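Local coordinates for protein amino Transferase (Eubacterium rectale, PDB 3ELE) that probably transfers amino groups between amino acids and 2-oxo acids, with pyridoxal-5'-phosphate as its cofactor, as class I and II aminotransferases do, at residues T120-A123 against Y124-F127; Q159-F162 against D163-E166; R168-A171 against H172-G175; L200-K203 against K204-I208. All blocks are in the same frame, centred on the assembly; numbering follows the deposited sequence. Where two conformers were deposited one is given.

Contact 1. Residues T120-A123 against Y124-F127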
loop_
_atom_site.group_PDB
_atom_site.type_symbol
_atom_site.label_atom_id
_atom_site.label_comp_id
_atom_site.label_asym_id
_atom_site.label_seq_id
_atom_site.Cartn_x
_atom_site.Cartn_y
_atom_site.Cartn_z
ATOM N N THR A 120 -3.634 0.750 -18.001
ATOM C CA THR A 120 -3.970 -0.523 -18.710
ATOM C C THR A 120 -5.495 -0.736 -18.960
ATOM O O THR A 120 -6.292 -0.923 -18.022
ATOM C CB THR A 120 -3.363 -1.741 -17.987
ATOM O OG1 THR A 120 -1.955 -1.526 -17.803
ATOM C CG2 THR A 120 -3.587 -3.057 -18.780
ATOM N N SER A 121 -5.892 -0.741 -20.230
ATOM C CA SER A 121 -7.297 -0.924 -20.602
ATOM C C SER A 121 -7.541 -2.206 -21.416
ATOM O O SER A 121 -8.681 -2.448 -21.857
ATOM C CB SER A 121 -7.763 0.318 -21.371
ATOM O OG SER A 121 -7.062 0.468 -22.599
ATOM N N ASP A 122 -6.507 -3.037 -21.609
ATOM C CA ASP A 122 -6.602 -4.214 -22.484
ATOM C C ASP A 122 -5.442 -5.178 -22.209
ATOM O O ASP A 122 -4.329 -4.750 -21.879
ATOM C CB ASP A 122 -6.641 -3.724 -23.952
ATOM C CG ASP A 122 -6.824 -4.836 -24.966
ATOM O OD1 ASP A 122 -5.842 -5.538 -25.248
ATOM O OD2 ASP A 122 -7.926 -4.960 -25.547
ATOM N N ALA A 123 -5.718 -6.475 -22.350
ATOM C CA ALA A 123 -4.735 -7.540 -22.150
ATOM C C ALA A 123 -3.506 -7.421 -23.060
ATOM O O ALA A 123 -2.425 -7.917 -22.722
ATOM C CB ALA A 123 -5.409 -8.945 -22.354
ATOM N N TYR A 124 -3.691 -6.799 -24.224
ATOM C CA TYR A 124 -2.622 -6.641 -25.193
ATOM C C TYR A 124 -1.797 -5.361 -25.062
ATOM O O TYR A 124 -0.863 -5.180 -25.834
ATOM C CB TYR A 124 -3.158 -6.845 -26.599
ATOM C CG TYR A 124 -3.781 -8.207 -26.803
ATOM C CD1 TYR A 124 -3.035 -9.366 -26.574
ATOM C CD2 TYR A 124 -5.099 -8.346 -27.271
ATOM C CE1 TYR A 124 -3.572 -10.634 -26.770
ATOM C CE2 TYR A 124 -5.662 -9.630 -27.489
ATOM C CZ TYR A 124 -4.884 -10.775 -27.226
ATOM O OH TYR A 124 -5.396 -12.035 -27.429
ATOM N N ASP A 125 -2.115 -4.513 -24.076
ATOM C CA ASP A 125 -1.332 -3.300 -23.780
ATOM C C ASP A 125 0.114 -3.634 -23.462
ATOM O O ASP A 125 0.384 -4.601 -22.730
ATOM C CB ASP A 125 -1.920 -2.537 -22.583
ATOM C CG ASP A 125 -3.199 -1.815 -22.927
ATOM O OD1 ASP A 125 -3.641 -1.848 -24.104
ATOM O OD2 ASP A 125 -3.766 -1.200 -22.026
ATOM N N GLU A 126 1.030 -2.844 -24.020
ATOM C CA GLU A 126 2.466 -3.033 -23.806
ATOM C C GLU A 126 3.103 -1.826 -23.149
ATOM O O GLU A 126 2.749 -0.682 -23.468
ATOM C CB GLU A 126 3.148 -3.301 -25.137
ATOM C CG GLU A 126 2.726 -4.636 -25.786
ATOM C CD GLU A 126 3.216 -4.835 -27.236
ATOM O OE1 GLU A 126 3.879 -3.950 -27.814
ATOM O OE2 GLU A 126 2.894 -5.892 -27.813
ATOM N N PHE A 127 4.013 -2.088 -22.193
ATOM C CA PHE A 127 4.859 -1.061 -21.600
ATOM C C PHE A 127 6.302 -1.444 -21.929
ATOM O O PHE A 127 6.697 -2.613 -21.775
ATOM C CB PHE A 127 4.626 -0.902 -20.096
ATOM C CG PHE A 127 3.281 -0.343 -19.774
ATOM C CD1 PHE A 127 3.078 1.047 -19.714
ATOM C CD2 PHE A 127 2.189 -1.195 -19.570
ATOM C CE1 PHE A 127 1.786 1.585 -19.439
ATOM C CE2 PHE A 127 0.912 -0.676 -19.285
ATOM C CZ PHE A 127 0.708 0.717 -19.204
HETATM O O HOH W 1 -5.771 -0.560 -24.645
HETATM O O HOH W 2 -4.006 -3.300 -26.476
#

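Contact 2. Residues Q159-F162 against D163-E166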
loop_
_atom_site.group_PDB
_atom_site.type_symbol
_atom_site.label_atom_id
_atom_site.label_comp_id
_atom_site.label_asym_id
_atom_site.label_seq_id
_atom_site.Cartn_x
_atom_site.Cartn_y
_atom_site.Cartn_z
ATOM N N GLN A 159 22.647 4.795 -22.818
ATOM C CA GLN A 159 21.610 5.769 -23.097
ATOM C C GLN A 159 20.485 4.918 -23.734
ATOM O O GLN A 159 20.152 3.853 -23.191
ATOM C CB GLN A 159 22.149 6.915 -23.969
ATOM C CG GLN A 159 23.254 7.753 -23.304
ATOM C CD GLN A 159 22.751 8.682 -22.186
ATOM O OE1 GLN A 159 21.783 9.458 -22.366
ATOM N NE2 GLN A 159 23.450 8.657 -21.049
ATOM N N ILE A 160 19.918 5.337 -24.859
ATOM C CA ILE A 160 18.830 4.595 -25.503
ATOM C C ILE A 160 19.209 4.314 -26.940
ATOM O O ILE A 160 19.705 5.192 -27.623
ATOM C CB ILE A 160 17.503 5.394 -25.456
ATOM C CG1 ILE A 160 17.103 5.674 -23.985
ATOM C CG2 ILE A 160 16.388 4.645 -26.215
ATOM C CD1 ILE A 160 15.774 6.419 -23.798
ATOM N N ASP A 161 18.994 3.069 -27.373
ATOM C CA ASP A 161 19.141 2.687 -28.782
ATOM C C ASP A 161 17.786 3.078 -29.383
ATOM O O ASP A 161 16.822 2.301 -29.322
ATOM C CB ASP A 161 19.430 1.185 -28.902
ATOM C CG ASP A 161 19.517 0.695 -30.338
ATOM O OD1 ASP A 161 18.997 1.336 -31.295
ATOM O OD2 ASP A 161 20.065 -0.405 -30.497
ATOM N N PHE A 162 17.717 4.283 -29.947
ATOM C CA PHE A 162 16.466 4.808 -30.527
ATOM C C PHE A 162 15.906 4.027 -31.705
ATOM O O PHE A 162 14.686 4.003 -31.871
ATOM C CB PHE A 162 16.571 6.302 -30.849
ATOM C CG PHE A 162 16.685 7.158 -29.623
ATOM C CD1 PHE A 162 15.575 7.332 -28.775
ATOM C CD2 PHE A 162 17.906 7.743 -29.271
ATOM C CE1 PHE A 162 15.668 8.095 -27.616
ATOM C CE2 PHE A 162 18.012 8.509 -28.107
ATOM C CZ PHE A 162 16.893 8.692 -27.281
ATOM N N ASP A 163 16.774 3.387 -32.495
ATOM C CA ASP A 163 16.329 2.516 -33.603
ATOM C C ASP A 163 15.566 1.299 -33.046
ATOM O O ASP A 163 14.420 1.026 -33.471
ATOM C CB ASP A 163 17.507 2.073 -34.491
ATOM C CG ASP A 163 18.049 3.210 -35.393
ATOM O OD1 ASP A 163 17.530 4.345 -35.357
ATOM O OD2 ASP A 163 19.004 2.958 -36.167
ATOM N N ALA A 164 16.192 0.622 -32.075
ATOM C CA ALA A 164 15.606 -0.530 -31.384
ATOM C C ALA A 164 14.300 -0.113 -30.698
ATOM O O ALA A 164 13.296 -0.800 -30.844
ATOM C CB ALA A 164 16.594 -1.123 -30.343
ATOM N N LEU A 165 14.294 1.039 -30.015
ATOM C CA LEU A 165 13.079 1.527 -29.331
ATOM C C LEU A 165 11.950 1.772 -30.316
ATOM O O LEU A 165 10.867 1.240 -30.115
ATOM C CB LEU A 165 13.318 2.792 -28.491
ATOM C CG LEU A 165 12.102 3.509 -27.864
ATOM C CD1 LEU A 165 11.167 2.541 -27.091
ATOM C CD2 LEU A 165 12.573 4.663 -26.988
ATOM N N GLU A 166 12.221 2.562 -31.361
ATOM C CA GLU A 166 11.226 2.898 -32.386
ATOM C C GLU A 166 10.595 1.661 -33.035
ATOM O O GLU A 166 9.393 1.645 -33.313
ATOM C CB GLU A 166 11.845 3.801 -33.469
ATOM C CG GLU A 166 10.821 4.273 -34.510
ATOM C CD GLU A 166 11.300 5.368 -35.438
ATOM O OE1 GLU A 166 12.469 5.798 -35.358
ATOM O OE2 GLU A 166 10.472 5.803 -36.264
#

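Contact 3. Residues R168-A171 against H172-G175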
loop_
_atom_site.group_PDB
_atom_site.type_symbol
_atom_site.label_atom_id
_atom_site.label_comp_id
_atom_site.label_asym_id
_atom_site.label_seq_id
_atom_site.Cartn_x
_atom_site.Cartn_y
_atom_site.Cartn_z
ATOM N N ARG A 168 10.167 -1.248 -31.643
ATOM C CA ARG A 168 9.283 -1.920 -30.648
ATOM C C ARG A 168 8.028 -1.123 -30.249
ATOM O O ARG A 168 7.226 -1.610 -29.450
ATOM C CB ARG A 168 10.096 -2.308 -29.413
ATOM C CG ARG A 168 11.066 -3.426 -29.714
ATOM C CD ARG A 168 12.150 -3.546 -28.704
ATOM N NE ARG A 168 12.997 -4.713 -28.978
ATOM C CZ ARG A 168 13.915 -4.803 -29.945
ATOM N NH1 ARG A 168 14.150 -3.803 -30.793
ATOM N NH2 ARG A 168 14.616 -5.932 -30.069
ATOM N N ILE A 169 7.873 0.094 -30.778
ATOM C CA ILE A 169 6.693 0.922 -30.543
ATOM C C ILE A 169 5.660 0.510 -31.595
ATOM O O ILE A 169 5.994 0.427 -32.775
ATOM C CB ILE A 169 6.987 2.437 -30.696
ATOM C CG1 ILE A 169 7.873 2.957 -29.562
ATOM C CG2 ILE A 169 5.674 3.248 -30.717
ATOM C CD1 ILE A 169 8.399 4.361 -29.819
ATOM N N ASN A 170 4.417 0.281 -31.162
ATOM C CA ASN A 170 3.294 -0.101 -32.048
ATOM C C ASN A 170 1.961 0.432 -31.481
ATOM O O ASN A 170 1.953 1.195 -30.496
ATOM C CB ASN A 170 3.290 -1.634 -32.278
ATOM C CG ASN A 170 3.190 -2.450 -30.978
ATOM O OD1 ASN A 170 2.185 -2.422 -30.282
ATOM N ND2 ASN A 170 4.209 -3.226 -30.702
ATOM N N ALA A 171 0.851 0.034 -32.096
ATOM C CA ALA A 171 -0.489 0.442 -31.640
ATOM C C ALA A 171 -0.815 0.029 -30.192
ATOM O O ALA A 171 -1.608 0.683 -29.569
ATOM C CB ALA A 171 -1.567 -0.080 -32.609
ATOM N N HIS A 172 -0.202 -1.041 -29.671
ATOM C CA HIS A 172 -0.447 -1.520 -28.300
ATOM C C HIS A 172 0.400 -0.837 -27.209
ATOM O O HIS A 172 0.137 -1.029 -26.028
ATOM C CB HIS A 172 -0.270 -3.035 -28.214
ATOM C CG HIS A 172 -1.196 -3.796 -29.114
ATOM N ND1 HIS A 172 -2.526 -3.995 -28.815
ATOM C CD2 HIS A 172 -0.991 -4.378 -30.319
ATOM C CE1 HIS A 172 -3.099 -4.676 -29.792
ATOM N NE2 HIS A 172 -2.187 -4.931 -30.714
ATOM N N THR A 173 1.377 -0.024 -27.616
ATOM C CA THR A 173 2.296 0.663 -26.711
ATOM C C THR A 173 1.593 1.797 -25.944
ATOM O O THR A 173 1.211 2.806 -26.550
ATOM C CB THR A 173 3.512 1.268 -27.476
ATOM O OG1 THR A 173 4.119 0.268 -28.307
ATOM C CG2 THR A 173 4.552 1.793 -26.480
ATOM N N ARG A 174 1.438 1.592 -24.630
ATOM C CA ARG A 174 0.807 2.558 -23.726
ATOM C C ARG A 174 1.796 3.501 -23.078
ATOM O O ARG A 174 1.449 4.636 -22.762
ATOM C CB ARG A 174 0.020 1.832 -22.624
ATOM C CG ARG A 174 -0.978 0.772 -23.109
ATOM C CD ARG A 174 -1.870 1.208 -24.269
ATOM N NE ARG A 174 -2.243 2.614 -24.169
ATOM C CZ ARG A 174 -3.141 3.144 -23.337
ATOM N NH1 ARG A 174 -3.873 2.393 -22.510
ATOM N NH2 ARG A 174 -3.328 4.466 -23.371
ATOM N N GLY A 175 3.026 3.024 -22.865
ATOM C CA GLY A 175 4.054 3.843 -22.268
ATOM C C GLY A 175 5.467 3.314 -22.308
ATOM O O GLY A 175 5.704 2.154 -22.624
HETATM O O HOH W 3 5.556 -1.755 -27.286
#

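Contact 4. Residues L200-K203 against K204-I208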
loop_
_atom_site.group_PDB
_atom_site.type_symbol
_atom_site.label_atom_id
_atom_site.label_comp_id
_atom_site.label_asym_id
_atom_site.label_seq_id
_atom_site.Cartn_x
_atom_site.Cartn_y
_atom_site.Cartn_z
ATOM N N LEU A 200 10.482 11.362 -30.488
ATOM C CA LEU A 200 10.085 10.045 -30.999
ATOM C C LEU A 200 8.680 9.666 -30.534
ATOM O O LEU A 200 7.838 9.290 -31.348
ATOM C CB LEU A 200 11.094 8.961 -30.567
ATOM C CG LEU A 200 10.832 7.494 -30.965
ATOM C CD1 LEU A 200 10.747 7.307 -32.484
ATOM C CD2 LEU A 200 11.912 6.604 -30.331
ATOM N N LEU A 201 8.442 9.770 -29.231
ATOM C CA LEU A 201 7.149 9.413 -28.637
ATOM C C LEU A 201 6.018 10.339 -29.051
ATOM O O LEU A 201 4.892 9.865 -29.288
ATOM C CB LEU A 201 7.262 9.288 -27.111
ATOM C CG LEU A 201 8.200 8.197 -26.572
ATOM C CD1 LEU A 201 8.009 8.100 -25.049
ATOM C CD2 LEU A 201 7.958 6.855 -27.217
ATOM N N GLU A 202 6.302 11.636 -29.160
ATOM C CA GLU A 202 5.316 12.601 -29.694
ATOM C C GLU A 202 4.905 12.207 -31.135
ATOM O O GLU A 202 3.715 12.205 -31.465
ATOM C CB GLU A 202 5.891 14.028 -29.667
ATOM C CG GLU A 202 4.953 15.141 -30.157
ATOM C CD GLU A 202 5.698 16.457 -30.461
ATOM O OE1 GLU A 202 6.711 16.763 -29.781
ATOM O OE2 GLU A 202 5.275 17.180 -31.387
ATOM N N LYS A 203 5.896 11.898 -31.975
ATOM C CA LYS A 203 5.679 11.464 -33.369
ATOM C C LYS A 203 4.875 10.153 -33.424
ATOM O O LYS A 203 3.888 10.086 -34.151
ATOM C CB LYS A 203 7.032 11.340 -34.108
ATOM C CG LYS A 203 7.059 10.615 -35.456
ATOM C CD LYS A 203 8.511 10.328 -35.894
ATOM C CE LYS A 203 8.681 8.970 -36.590
ATOM N NZ LYS A 203 10.124 8.551 -36.586
ATOM N N LYS A 204 5.292 9.134 -32.656
ATOM C CA LYS A 204 4.561 7.834 -32.617
ATOM C C LYS A 204 3.164 7.932 -31.985
ATOM O O LYS A 204 2.273 7.184 -32.384
ATOM C CB LYS A 204 5.371 6.732 -31.939
ATOM C CG LYS A 204 6.719 6.393 -32.602
ATOM C CD LYS A 204 6.627 5.826 -34.020
ATOM C CE LYS A 204 5.973 4.483 -34.088
ATOM N NZ LYS A 204 6.135 3.901 -35.464
ATOM N N SER A 205 2.969 8.857 -31.038
ATOM C CA SER A 205 1.663 9.119 -30.423
ATOM C C SER A 205 0.658 9.611 -31.471
ATOM O O SER A 205 -0.487 9.170 -31.476
ATOM C CB SER A 205 1.743 10.144 -29.281
ATOM O OG SER A 205 2.432 9.632 -28.159
ATOM N N LYS A 206 1.109 10.520 -32.340
ATOM C CA LYS A 206 0.291 11.030 -33.447
ATOM C C LYS A 206 -0.042 9.909 -34.450
ATOM O O LYS A 206 -1.193 9.784 -34.835
ATOM C CB LYS A 206 0.966 12.222 -34.155
ATOM C CG LYS A 206 0.943 13.541 -33.385
ATOM C CD LYS A 206 1.699 14.625 -34.182
ATOM C CE LYS A 206 1.428 16.039 -33.665
ATOM N NZ LYS A 206 1.695 16.195 -32.203
ATOM N N GLU A 207 0.953 9.098 -34.836
ATOM C CA GLU A 207 0.735 7.951 -35.743
ATOM C C GLU A 207 -0.302 6.957 -35.218
ATOM O O GLU A 207 -1.149 6.532 -35.981
ATOM C CB GLU A 207 2.013 7.161 -36.019
ATOM C CG GLU A 207 3.069 7.875 -36.854
ATOM C CD GLU A 207 4.386 7.070 -36.973
ATOM O OE1 GLU A 207 4.425 5.860 -36.603
ATOM O OE2 GLU A 207 5.392 7.666 -37.442
ATOM N N ILE A 208 -0.222 6.579 -33.939
ATOM C CA ILE A 208 -1.195 5.626 -33.374
ATOM C C ILE A 208 -2.519 6.282 -32.922
ATOM O O ILE A 208 -3.426 5.562 -32.511
ATOM C CB ILE A 208 -0.600 4.738 -32.241
ATOM C CG1 ILE A 208 -0.390 5.489 -30.914
ATOM C CG2 ILE A 208 0.710 4.094 -32.705
ATOM C CD1 ILE A 208 0.068 4.592 -29.769
#

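Contact 1. Residues T120-A123 against Y124-F127
The ring of Phe127 meets Thr120 at its edge: OG1 of Thr120 lies near the ring plane, 3.3 Å from CE2 of Phe127. That hydroxyl is also hydrogen-bonded to the carbonyl of Phe116, whose own ring stands edge-to-face with Phe127. Tyr124 is approached obliquely, Asp122 OD1 lying 3.5 Å from CD2 of Tyr124, with the carboxylate turned 39° from the ring. With CG anti to the backbone N (chi1 -176°), Asp122 places OD1 to accept from Tyr124 N at 2.7 Å, an Asx turn laid over the type I beta turn from Asp122 to Asp125. The turn closes through Asp125 N and Asp122 O, 3.1 Å apart. Asp125 then reaches back over the loop; its OD2 takes Ser121 N at 2.8 Å, met nearly end-on, and Asp122 N more weakly. Its other oxygen, OD1, accepts from two waters. One is also hydrogen-bonded to Ser121 OG; the second, donating to both Asp125 OD1 and, weakly, Asp122 OD1, probably eases the closeness of the two carboxylates. The loop carries the chain from helix 108-119 into strand 126-130, which runs between strands 173-178 and 147-151 in the large mixed sheet.

Contact 2. Residues Q159-F162 against D163-E166
Asp161 caps helix 162-167 through its side chain: from the N-cap position OD1 accepts from Ala164 N at 3.0 Å over an almost straight N-H...O path (175°), although the donor stands well above the carboxylate plane. Its carbonyl O begins the helical ladder, taking Leu165 N at 2.9 Å, and one residue on Phe162 O receives Glu166 N at 2.9 Å. What turns the carboxylate over the helix end is chi1 of 177°, which sets CG anti to the backbone N and also brings it to 3.4 Å from the methyl CB of Ala164. Outside the cap, Ile160 and Leu165 cross obliquely, CG2 of Ile160 lying 3.9 Å from CD2 of Leu165; these two residues, one before the cap and one in the first turn, form a hydrophobic staple. The Phe162 ring has CB of Ile160 over one face, offset toward the rim. Beyond the staple, Leu165 packs on strands 126-130 and 147-151 and on helix 191-208. A carboxylate at this end of a helix faces peptide N-H groups that would otherwise lack helical acceptors, and the positive end of the helix dipole probably stabilises its negative charge.

Contact 3. Residues R168-A171 against H172-G175
Asn170 and Thr173 are tied together twice. The backbone N of Asn170 donates to OG1 of Thr173 at 2.9 Å, a nearly straight bond (169°), while Thr173 N returns to Asn170 O at 3.2 Å and closes a type I beta turn. Within that turn the amide oxygen of Asn170 accepts from His172 N at 2.8 Å, in the carbonyl plane, making an Asx turn. The same OD1 lies at the edge of the imidazole, 3.7 Å from CD2 of His172, with the amide and ring planes 72° apart. Chi1 of 58° puts the Asn170 amide between its own backbone N and carbonyl carbon, folded back over the turn. A second shell holds these groups in place. ND2 of Asn170 is hydrogen-bonded to OE1 of Glu126, which fixes which way the amide is flipped. Thr173 OG1 donates a hydrogen bond to a water 2.7 Å away, and the water donates in turn to Arg168 O. The buried Ile169, whose CG2 comes to 4.1 Å from Thr173 OG1, packs against helix 191-208. The turn thus delivers the chain from helix 162-167 into strand 173-178, which takes its place between strands 126-130 and 213-217.

Contact 4. Residues L200-K203 against K204-I208
Leu201 O is gripped twice by one residue: Ser205 OG donates to it at 2.7 Å and Ser205 N at 2.8 Å, from opposite faces of the carbonyl plane. This serine, one turn on, belongs to the last turns of helix 191-208, the connecting helix of the beta-alpha-beta crossover between strands 173-178 and 213-217. Its hydroxyl sits beside the backbone N (chi1 -69°), which is what lets it bend back to a carbonyl four residues earlier. OG also has Ile212 N as a partner, so the helix is linked here to the loop leading into strand 213-217. The ordinary helical ladder continues on both sides of the serine, with Lys204 N on Leu200 O, then Lys206 N on Glu202 O and Glu207 N on Lys203 O. Three pairs of side chains four residues apart lie side by side and point the same way. On the inner face CD1 of Leu200 comes to 4.1 Å from CG of Lys204, and Leu200 itself packs on helix 162-167. The exposed face is charged. Glu202 OE2 and Lys206 NZ make a long salt bridge of 3.8 Å. Lys203 runs its aliphatic part past Glu207, CE lying 3.6 Å from OE2 of Glu207, while its ammonium forms a salt bridge with Glu166. Lys204, bent at chi2 and chi3, curls round to the other carboxylate oxygen of Glu207: Lys204 NZ meets Glu207 OE1 on the syn side at 2.8 Å.

In the fold
Contacts 1 and 3 are neighbouring turns with the same Asx-turn plan, their centres 9 Å apart, and the strands that leave them pair directly, Glu126 N lying 2.8 Å from His172 O. Contact 2 starts the helix that leads into contact 3. Contact 4 lies over both: Lys203 NZ meets Glu166 OE2 in a 2.8 Å salt bridge, and Ile169 CD1 packs 3.6 Å from Leu201 CD2. Contact 1 stays about 9 Å from contact 4 at the nearest atoms. None of the four supplies a pyridoxal-5'-phosphate pocket residue. Contacts 1 and 3 start strands 126-130 and 173-178, beyond whose far ends come the pocket residues Phe134 and Asn179.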